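Local coordinates for protein 6-carboxyhexanoate--CoA ligase (Aquifex aeolicus, PDB 5TVA) that is a ligase of the BioW family, a single-chain protein of mixed helices and sheets modelled with adenosine monophosphate and coenzyme A bound, at residues S66-K71 against R77-K82; K95-I100 against G214-V219; K103-N106 against N111-G114; G190-S193 against Y199-I202. All coordinates share one frame; numbering follows the deposited sequence.

Interaction 1 of 4, residues S66-K71 against R77-K82; sequences STYSFK and REFAVK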
# COMPACT_ATOMS: atom_id res chain seq x y z
N SER A 66 6.29 10.72 -9.98
CA SER A 66 6.77 10.60 -11.35
C SER A 66 6.21 9.32 -11.94
O SER A 66 5.71 8.44 -11.23
CB SER A 66 8.30 10.61 -11.44
OG SER A 66 8.86 9.45 -10.85
N THR A 67 6.33 9.21 -13.26
CA THR A 67 5.63 8.20 -14.04
C THR A 67 6.53 7.68 -15.15
O THR A 67 7.20 8.47 -15.82
CB THR A 67 4.34 8.79 -14.62
OG1 THR A 67 3.53 9.30 -13.54
CG2 THR A 67 3.56 7.76 -15.42
N TYR A 68 6.55 6.36 -15.35
CA TYR A 68 7.43 5.74 -16.33
C TYR A 68 6.73 4.58 -17.02
O TYR A 68 6.06 3.77 -16.37
CB TYR A 68 8.74 5.27 -15.68
CG TYR A 68 9.57 6.41 -15.17
CD1 TYR A 68 10.48 7.06 -16.00
CD2 TYR A 68 9.42 6.88 -13.87
CE1 TYR A 68 11.23 8.13 -15.54
CE2 TYR A 68 10.16 7.96 -13.40
CZ TYR A 68 11.08 8.57 -14.24
OH TYR A 68 11.82 9.63 -13.78
N SER A 69 6.91 4.50 -18.34
CA SER A 69 6.31 3.48 -19.18
C SER A 69 7.39 2.65 -19.87
O SER A 69 8.47 3.15 -20.22
CB SER A 69 5.39 4.11 -20.24
OG SER A 69 4.62 5.17 -19.68
N PHE A 70 7.10 1.37 -20.05
CA PHE A 70 8.05 0.42 -20.59
C PHE A 70 7.29 -0.54 -21.49
O PHE A 70 6.06 -0.56 -21.51
CB PHE A 70 8.80 -0.34 -19.48
CG PHE A 70 9.68 0.55 -18.66
CD1 PHE A 70 10.96 0.86 -19.07
CD2 PHE A 70 9.19 1.14 -17.50
CE1 PHE A 70 11.76 1.71 -18.34
CE2 PHE A 70 9.99 2.00 -16.76
CZ PHE A 70 11.27 2.29 -17.18
N LYS A 71 8.03 -1.34 -22.24
CA LYS A 71 7.42 -2.18 -23.25
C LYS A 71 7.42 -3.66 -22.89
O LYS A 71 6.86 -4.47 -23.64
CB LYS A 71 8.12 -1.94 -24.60
CG LYS A 71 8.07 -0.46 -25.03
CD LYS A 71 6.71 0.16 -24.71
CE LYS A 71 6.74 1.67 -24.74
NZ LYS A 71 7.07 2.25 -23.40
N ARG A 77 10.54 -4.11 -14.38
CA ARG A 77 11.16 -4.63 -13.17
C ARG A 77 12.65 -4.30 -13.12
O ARG A 77 13.21 -4.09 -12.04
CB ARG A 77 10.93 -6.13 -13.07
CG ARG A 77 9.46 -6.49 -13.09
CD ARG A 77 9.24 -7.99 -13.06
NE ARG A 77 7.82 -8.31 -12.96
CZ ARG A 77 7.32 -9.53 -13.13
NH1 ARG A 77 8.13 -10.54 -13.41
NH2 ARG A 77 6.02 -9.74 -13.02
N GLU A 78 13.31 -4.23 -14.28
CA GLU A 78 14.70 -3.81 -14.30
C GLU A 78 14.83 -2.37 -13.83
O GLU A 78 15.71 -2.03 -13.03
CB GLU A 78 15.26 -3.98 -15.71
CG GLU A 78 16.77 -3.87 -15.85
CD GLU A 78 17.27 -4.41 -17.19
OE1 GLU A 78 18.38 -4.01 -17.62
OE2 GLU A 78 16.54 -5.21 -17.82
N PHE A 79 13.94 -1.50 -14.32
CA PHE A 79 13.90 -0.12 -13.84
C PHE A 79 13.52 -0.07 -12.36
O PHE A 79 14.08 0.72 -11.59
CB PHE A 79 12.92 0.68 -14.69
CG PHE A 79 12.83 2.14 -14.32
CD1 PHE A 79 13.88 3.00 -14.57
CD2 PHE A 79 11.67 2.66 -13.79
CE1 PHE A 79 13.79 4.35 -14.25
CE2 PHE A 79 11.57 4.01 -13.46
CZ PHE A 79 12.63 4.85 -13.70
N ALA A 80 12.59 -0.93 -11.94
CA ALA A 80 12.15 -0.93 -10.55
C ALA A 80 13.32 -1.23 -9.62
O ALA A 80 13.54 -0.52 -8.63
CB ALA A 80 11.02 -1.94 -10.36
N VAL A 81 14.11 -2.25 -9.95
CA VAL A 81 15.33 -2.55 -9.19
C VAL A 81 16.26 -1.33 -9.16
O VAL A 81 16.86 -1.02 -8.12
CB VAL A 81 16.03 -3.78 -9.79
CG1 VAL A 81 17.31 -4.08 -9.03
CG2 VAL A 81 15.10 -4.98 -9.74
N LYS A 82 16.38 -0.62 -10.28
CA LYS A 82 17.31 0.50 -10.34
C LYS A 82 16.90 1.61 -9.39
O LYS A 82 17.72 2.12 -8.62
CB LYS A 82 17.42 1.03 -11.77
CG LYS A 82 18.35 2.22 -11.89
CD LYS A 82 18.84 2.38 -13.33
CE LYS A 82 18.02 3.40 -14.10
NZ LYS A 82 18.39 4.81 -13.78
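A small aromatic cluster of Y68, F70 and F79 joins edge strand 65-69 of the mixed sheet to helix 73-85, the next element along the chain. F79 is the shared partner of the other two rings. Its CG, anti to the backbone N (chi1 -178°), carries the ring toward the strand and sets its far end against one tyrosine face. F79 CZ stands 3.6 Å above the Y68 ring plane, over the ring centre, while F79 CE2 lies 3.6 Å from Y68 CG. The two ring planes meet at 49°, too steep for a parallel stack and too shallow for a T-shape.

F70, just past the end of the strand, comes to the root of the same phenylalanine, with its CZ over one F79 face; here the planes are 41° apart. Large flat side chains suit this place because the backbones are well separated: the nearest CA atoms, those of F70 and F79, are 8.9 Å apart. I202 of the neighbouring strand 198-203 also packs on F79, extending the apolar patch beneath the helix. No hydrogen bond crosses between the segments, and the closest approach is F70 CZ to F79 CG at 3.3 Å.

Interaction 2 of 4, residues K95-I100 against G214-V219; sequences KKAVEI and GRVYFV. With AMP (adenosine monophosphate), chain C.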
# COMPACT_ATOMS: atom_id res chain seq x y z
N LYS A 95 16.44 -7.18 -6.07
CA LYS A 95 16.08 -8.20 -7.06
C LYS A 95 15.30 -9.34 -6.43
O LYS A 95 14.38 -9.89 -7.05
CB LYS A 95 17.33 -8.72 -7.78
CG LYS A 95 17.87 -7.76 -8.85
CD LYS A 95 19.34 -8.00 -9.15
CE LYS A 95 19.58 -9.29 -9.90
NZ LYS A 95 18.98 -9.28 -11.26
N LYS A 96 15.65 -9.72 -5.19
CA LYS A 96 14.95 -10.83 -4.55
C LYS A 96 13.52 -10.44 -4.21
O LYS A 96 12.60 -11.27 -4.31
CB LYS A 96 15.70 -11.29 -3.29
CG LYS A 96 14.95 -12.38 -2.52
CD LYS A 96 15.88 -13.48 -2.01
CE LYS A 96 16.04 -14.60 -3.05
NZ LYS A 96 14.98 -15.66 -2.94
N ALA A 97 13.30 -9.19 -3.80
CA ALA A 97 11.95 -8.66 -3.69
C ALA A 97 11.15 -8.89 -4.97
O ALA A 97 10.10 -9.53 -4.95
CB ALA A 97 11.99 -7.17 -3.35
N VAL A 98 11.65 -8.37 -6.11
CA VAL A 98 10.96 -8.55 -7.39
C VAL A 98 10.73 -10.03 -7.67
O VAL A 98 9.63 -10.44 -8.08
CB VAL A 98 11.77 -7.89 -8.54
CG1 VAL A 98 11.21 -8.33 -9.88
CG2 VAL A 98 11.74 -6.37 -8.44
N GLU A 99 11.75 -10.85 -7.42
CA GLU A 99 11.63 -12.29 -7.63
C GLU A 99 10.50 -12.89 -6.80
O GLU A 99 9.76 -13.76 -7.28
CB GLU A 99 12.97 -12.96 -7.29
CG GLU A 99 13.00 -14.47 -7.51
CD GLU A 99 14.29 -15.14 -7.00
OE1 GLU A 99 15.16 -14.44 -6.42
OE2 GLU A 99 14.42 -16.37 -7.18
N ILE A 100 10.34 -12.43 -5.55
CA ILE A 100 9.35 -13.04 -4.66
C ILE A 100 7.94 -12.72 -5.13
O ILE A 100 7.05 -13.58 -5.10
CB ILE A 100 9.58 -12.59 -3.20
CG1 ILE A 100 10.87 -13.18 -2.64
CG2 ILE A 100 8.41 -13.01 -2.32
CD1 ILE A 100 11.18 -12.78 -1.20
N GLY A 214 1.46 -8.10 -4.93
CA GLY A 214 1.95 -8.01 -3.57
C GLY A 214 2.72 -6.73 -3.31
O GLY A 214 2.85 -5.86 -4.18
N ARG A 215 3.22 -6.64 -2.07
CA ARG A 215 4.00 -5.51 -1.62
C ARG A 215 5.19 -6.04 -0.83
O ARG A 215 5.07 -7.02 -0.08
CB ARG A 215 3.18 -4.55 -0.74
CG ARG A 215 2.34 -3.55 -1.52
CD ARG A 215 1.60 -2.56 -0.64
NE ARG A 215 0.17 -2.72 -0.82
CZ ARG A 215 -0.64 -1.89 -1.47
NH1 ARG A 215 -0.20 -0.74 -1.97
NH2 ARG A 215 -1.91 -2.20 -1.56
N VAL A 216 6.34 -5.40 -1.01
CA VAL A 216 7.53 -5.66 -0.22
C VAL A 216 7.91 -4.36 0.45
O VAL A 216 8.10 -3.34 -0.23
CB VAL A 216 8.68 -6.23 -1.06
CG1 VAL A 216 9.95 -6.42 -0.19
CG2 VAL A 216 8.27 -7.55 -1.70
N TYR A 217 8.01 -4.38 1.79
CA TYR A 217 8.48 -3.24 2.57
C TYR A 217 9.94 -3.48 2.93
O TYR A 217 10.27 -4.51 3.55
CB TYR A 217 7.65 -3.07 3.85
CG TYR A 217 6.19 -2.71 3.70
CD1 TYR A 217 5.66 -2.30 2.47
CD2 TYR A 217 5.33 -2.75 4.80
CE1 TYR A 217 4.33 -1.96 2.34
CE2 TYR A 217 3.97 -2.42 4.68
CZ TYR A 217 3.48 -2.02 3.44
OH TYR A 217 2.15 -1.68 3.28
N PHE A 218 10.81 -2.53 2.59
CA PHE A 218 12.24 -2.64 2.91
C PHE A 218 12.49 -1.95 4.25
O PHE A 218 12.37 -0.72 4.34
CB PHE A 218 13.10 -2.05 1.80
CG PHE A 218 12.95 -2.77 0.48
CD1 PHE A 218 13.69 -3.91 0.21
CD2 PHE A 218 12.03 -2.33 -0.48
CE1 PHE A 218 13.54 -4.59 -0.99
CE2 PHE A 218 11.88 -3.00 -1.68
CZ PHE A 218 12.63 -4.11 -1.94
N VAL A 219 12.84 -2.73 5.28
CA VAL A 219 12.97 -2.24 6.65
C VAL A 219 14.31 -2.66 7.26
O VAL A 219 14.84 -3.73 6.98
CB VAL A 219 11.83 -2.73 7.58
CG1 VAL A 219 10.45 -2.29 7.07
CG2 VAL A 219 11.89 -4.25 7.75
P AMP C . -4.28 -3.83 -3.45
O1P AMP C . -3.64 -2.49 -3.18
O2P AMP C . -5.55 -3.98 -2.62
O3P AMP C . -4.37 -4.28 -4.90
O5' AMP C . -3.29 -4.93 -2.85
C5' AMP C . -2.09 -5.32 -3.53
C4' AMP C . -1.35 -6.35 -2.71
O4' AMP C . -0.71 -5.68 -1.59
C3' AMP C . -2.25 -7.43 -2.09
O3' AMP C . -2.34 -8.59 -2.89
C2' AMP C . -1.64 -7.70 -0.72
O2' AMP C . -0.65 -8.71 -0.81
C1' AMP C . -0.96 -6.36 -0.39
N9 AMP C . -1.79 -5.49 0.47
C8 AMP C . -3.10 -5.22 0.33
N7 AMP C . -3.54 -4.39 1.32
C5 AMP C . -2.50 -4.11 2.13
C6 AMP C . -2.25 -3.27 3.33
N6 AMP C . -3.23 -2.56 3.93
N1 AMP C . -0.98 -3.27 3.84
C2 AMP C . 0.01 -3.98 3.29
N3 AMP C . -0.15 -4.74 2.19
C4 AMP C . -1.35 -4.84 1.57
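A97 meets V216 and F218 with a single methyl group. Its CB lies 3.4 Å from F218 CZ and 3.8 Å from V216 CG1, and V216 CG2 is only slightly farther away, at 4.1 Å. A residue no larger than alanine lets the helix backbone come close, the CA atoms of A97 and V216 being 6.4 Å apart.

The contact seats helix 91-102 on one face of the mixed sheet, at strand 214-219. L84 of helix 73-85 and M118 of strand 116-119 also touch F218, so the ring sits in an apolar layer between helices and sheet. R215 and Y217, the residues before and after V216, leave the strand on the other face, where adenosine monophosphate is bound.

R215 can be followed outward along the nucleotide. Its CB and CG pass beside the ribose, CG lying 3.7 Å from AMP O4'; CD comes 4.0 Å from AMP N3. NE then makes a weak, bent hydrogen bond to AMP O4' (3.2 Å, 127° at the hydrogen). The chain bends at chi3 (-118°) and leaves the guanidinium on the phosphate side of the ribose; the approach of R215 NH2 to AMP O1P is too short in the model to carry an interaction. NH1 is hydrogen-bonded to Y191 OH.

G214, which opens the strand, has backbone angles that call for glycine, and its CA lies 3.8 Å from AMP C4'. The Y217 hydroxyl, near the adenine at C2, is hydrogen-bonded to T136 OG1.

Interaction 3 of 4, residues K103-N106 against N111-G114; sequences KGAN and NMRG. With AMP (adenosine monophosphate), chain C.
N106 and A105 meet N111 and M112 in a loop-to-loop contact that folds the connection between helix 91-102 and strand 116-119 back on itself beside the bound nucleotide. One hydrogen bond spans it: N106 ND2 donates to N111 O at 3.3 Å, nearly straight at 165°. The acceptor lies in the asparagine amide plane, whereas the donor sits above the carbonyl plane of N111. At its other end the same amide accepts from K108 N through OD1, so asparagine, with a donor and an acceptor on one short arm, suits this place.

The apolar contact is made by M112, whose SD rests 3.5 Å from A105 CB before the chain bends at chi3 (67°). M112 CG lies against the backbone, 3.6 Å from N106 N. The N111 side chain heads the other way, bonding G213 N and P211 O.

M112 O and G114 O lie 3.1 Å and 3.2 Å from AMP O2'. That hydroxyl has one proton for two possible acceptors, so which carbonyl receives it is not settled; either way, the geometry is consistent with the ribose hydroxyl being read by backbone carbonyls, whose positions depend on how this loop is folded.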
# COMPACT_ATOMS: atom_id res chain seq x y z
N LYS A 103 6.92 -14.64 -8.54
CA LYS A 103 6.81 -16.08 -8.43
C LYS A 103 5.80 -16.53 -7.38
O LYS A 103 5.70 -17.73 -7.10
CB LYS A 103 8.19 -16.69 -8.14
CG LYS A 103 9.17 -16.45 -9.30
CD LYS A 103 10.63 -16.76 -8.94
CE LYS A 103 10.84 -18.23 -8.59
NZ LYS A 103 12.29 -18.52 -8.38
N GLY A 104 5.02 -15.60 -6.82
CA GLY A 104 4.01 -15.93 -5.83
C GLY A 104 4.49 -15.76 -4.40
O GLY A 104 5.19 -16.63 -3.87
N ALA A 105 4.11 -14.65 -3.76
CA ALA A 105 4.65 -14.33 -2.44
C ALA A 105 4.09 -15.25 -1.35
O ALA A 105 4.81 -15.59 -0.40
CB ALA A 105 4.37 -12.87 -2.11
N ASN A 106 2.82 -15.64 -1.46
CA ASN A 106 2.22 -16.59 -0.52
C ASN A 106 2.76 -17.99 -0.80
O ASN A 106 2.55 -18.52 -1.90
CB ASN A 106 0.68 -16.56 -0.65
CG ASN A 106 -0.04 -17.44 0.37
OD1 ASN A 106 0.51 -18.40 0.90
ND2 ASN A 106 -1.30 -17.10 0.65
N ASN A 111 -1.88 -14.70 -3.81
CA ASN A 111 -1.41 -13.47 -3.18
C ASN A 111 -1.44 -13.61 -1.66
O ASN A 111 -2.12 -14.46 -1.09
CB ASN A 111 -2.27 -12.29 -3.60
CG ASN A 111 -2.40 -12.18 -5.10
OD1 ASN A 111 -1.52 -11.65 -5.77
ND2 ASN A 111 -3.51 -12.70 -5.63
N MET A 112 -0.66 -12.75 -1.01
CA MET A 112 -0.74 -12.61 0.43
C MET A 112 -1.93 -11.71 0.79
O MET A 112 -2.53 -11.05 -0.06
CB MET A 112 0.56 -12.04 0.98
CG MET A 112 1.81 -12.91 0.74
SD MET A 112 3.32 -11.98 1.13
CE MET A 112 3.13 -11.80 2.90
N ARG A 113 -2.28 -11.70 2.07
CA ARG A 113 -3.22 -10.74 2.60
C ARG A 113 -2.52 -9.50 3.14
O ARG A 113 -3.12 -8.76 3.92
CB ARG A 113 -4.08 -11.37 3.70
CG ARG A 113 -4.84 -12.61 3.26
CD ARG A 113 -5.55 -13.29 4.43
NE ARG A 113 -5.47 -14.74 4.27
CZ ARG A 113 -4.75 -15.54 5.04
NH1 ARG A 113 -4.06 -15.05 6.07
NH2 ARG A 113 -4.73 -16.85 4.80
N GLY A 114 -1.28 -9.28 2.75
CA GLY A 114 -0.50 -8.19 3.32
C GLY A 114 0.89 -8.18 2.74
O GLY A 114 1.21 -8.93 1.82
P AMP C . -4.28 -3.83 -3.45
O1P AMP C . -3.64 -2.49 -3.18
O2P AMP C . -5.55 -3.98 -2.62
O3P AMP C . -4.37 -4.28 -4.90
O5' AMP C . -3.29 -4.93 -2.85
C5' AMP C . -2.09 -5.32 -3.53
C4' AMP C . -1.35 -6.35 -2.71
O4' AMP C . -0.71 -5.68 -1.59
C3' AMP C . -2.25 -7.43 -2.09
O3' AMP C . -2.34 -8.59 -2.89
C2' AMP C . -1.64 -7.70 -0.72
O2' AMP C . -0.65 -8.71 -0.81
C1' AMP C . -0.96 -6.36 -0.39
N9 AMP C . -1.79 -5.49 0.47
C8 AMP C . -3.10 -5.22 0.33
N7 AMP C . -3.54 -4.39 1.32
C5 AMP C . -2.50 -4.11 2.13
C6 AMP C . -2.25 -3.27 3.33
N6 AMP C . -3.23 -2.56 3.93
N1 AMP C . -0.98 -3.27 3.84
C2 AMP C . 0.01 -3.98 3.29
N3 AMP C . -0.15 -4.74 2.19
C4 AMP C . -1.35 -4.84 1.57

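Interaction 4 of 4, residues G190-S193 against Y199-I202; sequences GYVS and YVRI
Four backbone hydrogen bonds tie G190 and V192 to I202 and V200, in two reciprocal pairs of the beta hairpin formed by strands 190-194 and 198-203. G190 N gives to I202 O at 2.9 Å, and I202 N returns a bond to G190 O at 3.1 Å. Two residues on, V192 N reaches V200 O at 3.0 Å, and V200 N reaches V192 O at 2.9 Å. Between and beyond them, Y191 with R201 and S193 with Y199 form the non-hydrogen-bonded pairs of this antiparallel register. The next strands continue the sheet, 177-181 beside Y191 and 65-69 beside R201.

On the face turned toward helix 158-173, the two tyrosines pack diagonally across the strands. Y199 CE1 stands over one face of the Y191 ring, off its centre toward the rim and 3.4 Å above the plane, with the rings tilted 43° to each other. Y199 OH approaches Y191 CD2 to 3.3 Å. With CG between the backbone N and the carbonyl carbon (chi1 65°), the Y191 ring is laid against Y199 and its OH reaches E178. Tyrosine suits this position, since its ring packs on a neighbour while its OH takes part in a buried polar network near the nucleotide pocket.

The opposite face, toward helix 73-85, is aliphatic. V192 and V200 lie side by side and point the same way, as facing residues of a hydrogen-bonded pair do; beta-branched valine suits the extended backbone. V192 CG1 comes 3.6 Å from V200 CB and 4.2 Å from I202 CD1.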
# COMPACT_ATOMS: atom_id res chain seq x y z
N GLY A 190 2.30 -0.40 -11.32
CA GLY A 190 2.73 -0.65 -9.96
C GLY A 190 3.49 0.56 -9.48
O GLY A 190 3.38 1.62 -10.11
N TYR A 191 4.26 0.46 -8.39
CA TYR A 191 5.08 1.61 -8.04
C TYR A 191 6.27 1.17 -7.19
O TYR A 191 6.42 0.02 -6.80
CB TYR A 191 4.28 2.69 -7.31
CG TYR A 191 3.72 2.31 -5.96
CD1 TYR A 191 4.54 2.27 -4.82
CD2 TYR A 191 2.37 2.02 -5.80
CE1 TYR A 191 4.02 1.94 -3.57
CE2 TYR A 191 1.84 1.70 -4.57
CZ TYR A 191 2.66 1.66 -3.45
OH TYR A 191 2.11 1.34 -2.23
N VAL A 192 7.11 2.15 -6.92
CA VAL A 192 8.25 1.99 -6.04
C VAL A 192 8.36 3.32 -5.33
O VAL A 192 8.12 4.36 -5.94
CB VAL A 192 9.50 1.61 -6.87
CG1 VAL A 192 10.32 2.85 -7.31
CG2 VAL A 192 10.27 0.53 -6.23
N SER A 193 8.62 3.30 -4.02
CA SER A 193 8.62 4.58 -3.33
C SER A 193 9.70 4.62 -2.26
O SER A 193 10.19 3.58 -1.80
CB SER A 193 7.26 4.90 -2.70
OG SER A 193 7.00 4.05 -1.61
N TYR A 199 7.49 8.96 -5.21
CA TYR A 199 6.52 7.93 -5.58
C TYR A 199 6.63 7.73 -7.08
O TYR A 199 6.34 8.64 -7.87
CB TYR A 199 5.12 8.36 -5.14
CG TYR A 199 3.98 7.42 -5.51
CD1 TYR A 199 3.72 6.29 -4.75
CD2 TYR A 199 3.16 7.68 -6.61
CE1 TYR A 199 2.67 5.43 -5.07
CE2 TYR A 199 2.11 6.82 -6.94
CZ TYR A 199 1.87 5.70 -6.16
OH TYR A 199 0.83 4.82 -6.47
N VAL A 200 7.06 6.54 -7.48
CA VAL A 200 7.51 6.28 -8.85
C VAL A 200 6.57 5.25 -9.47
O VAL A 200 6.65 4.06 -9.16
CB VAL A 200 8.97 5.83 -8.89
CG1 VAL A 200 9.46 5.78 -10.32
CG2 VAL A 200 9.82 6.79 -8.10
N ARG A 201 5.68 5.70 -10.35
CA ARG A 201 4.68 4.82 -10.96
C ARG A 201 5.26 4.17 -12.20
O ARG A 201 5.90 4.84 -13.02
CB ARG A 201 3.43 5.62 -11.29
CG ARG A 201 3.18 6.73 -10.26
CD ARG A 201 1.96 7.54 -10.58
NE ARG A 201 0.86 6.68 -10.99
CZ ARG A 201 0.25 6.78 -12.17
NH1 ARG A 201 0.64 7.71 -13.03
NH2 ARG A 201 -0.75 5.95 -12.47
N ILE A 202 5.07 2.86 -12.34
CA ILE A 202 5.84 2.09 -13.31
C ILE A 202 4.93 1.07 -13.99
O ILE A 202 4.37 0.20 -13.32
CB ILE A 202 7.04 1.40 -12.65
CG1 ILE A 202 8.06 2.45 -12.22
CG2 ILE A 202 7.64 0.36 -13.59
CD1 ILE A 202 9.15 1.94 -11.29

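From the N terminus, interaction 1 closes first, across the short link between strand 65-69 and helix 73-85. Interaction 2 then opens on helix 91-102 and closes only at strand 214-219, over a hundred residues later. Interactions 3 and 4 both fall within that span, one after the other, and no contact crosses another. Interactions 1, 2 and 4 all reach the mixed sheet: strands 65-69 and 198-203 are hydrogen-bonded neighbours, and helices 73-85 and 91-102 pack together through V81 and V98. Interaction 4 meets interaction 2 where the Y191 hydroxyl bonds R215. Interactions 2 and 3 approach adenosine monophosphate from the sheet and from a loop.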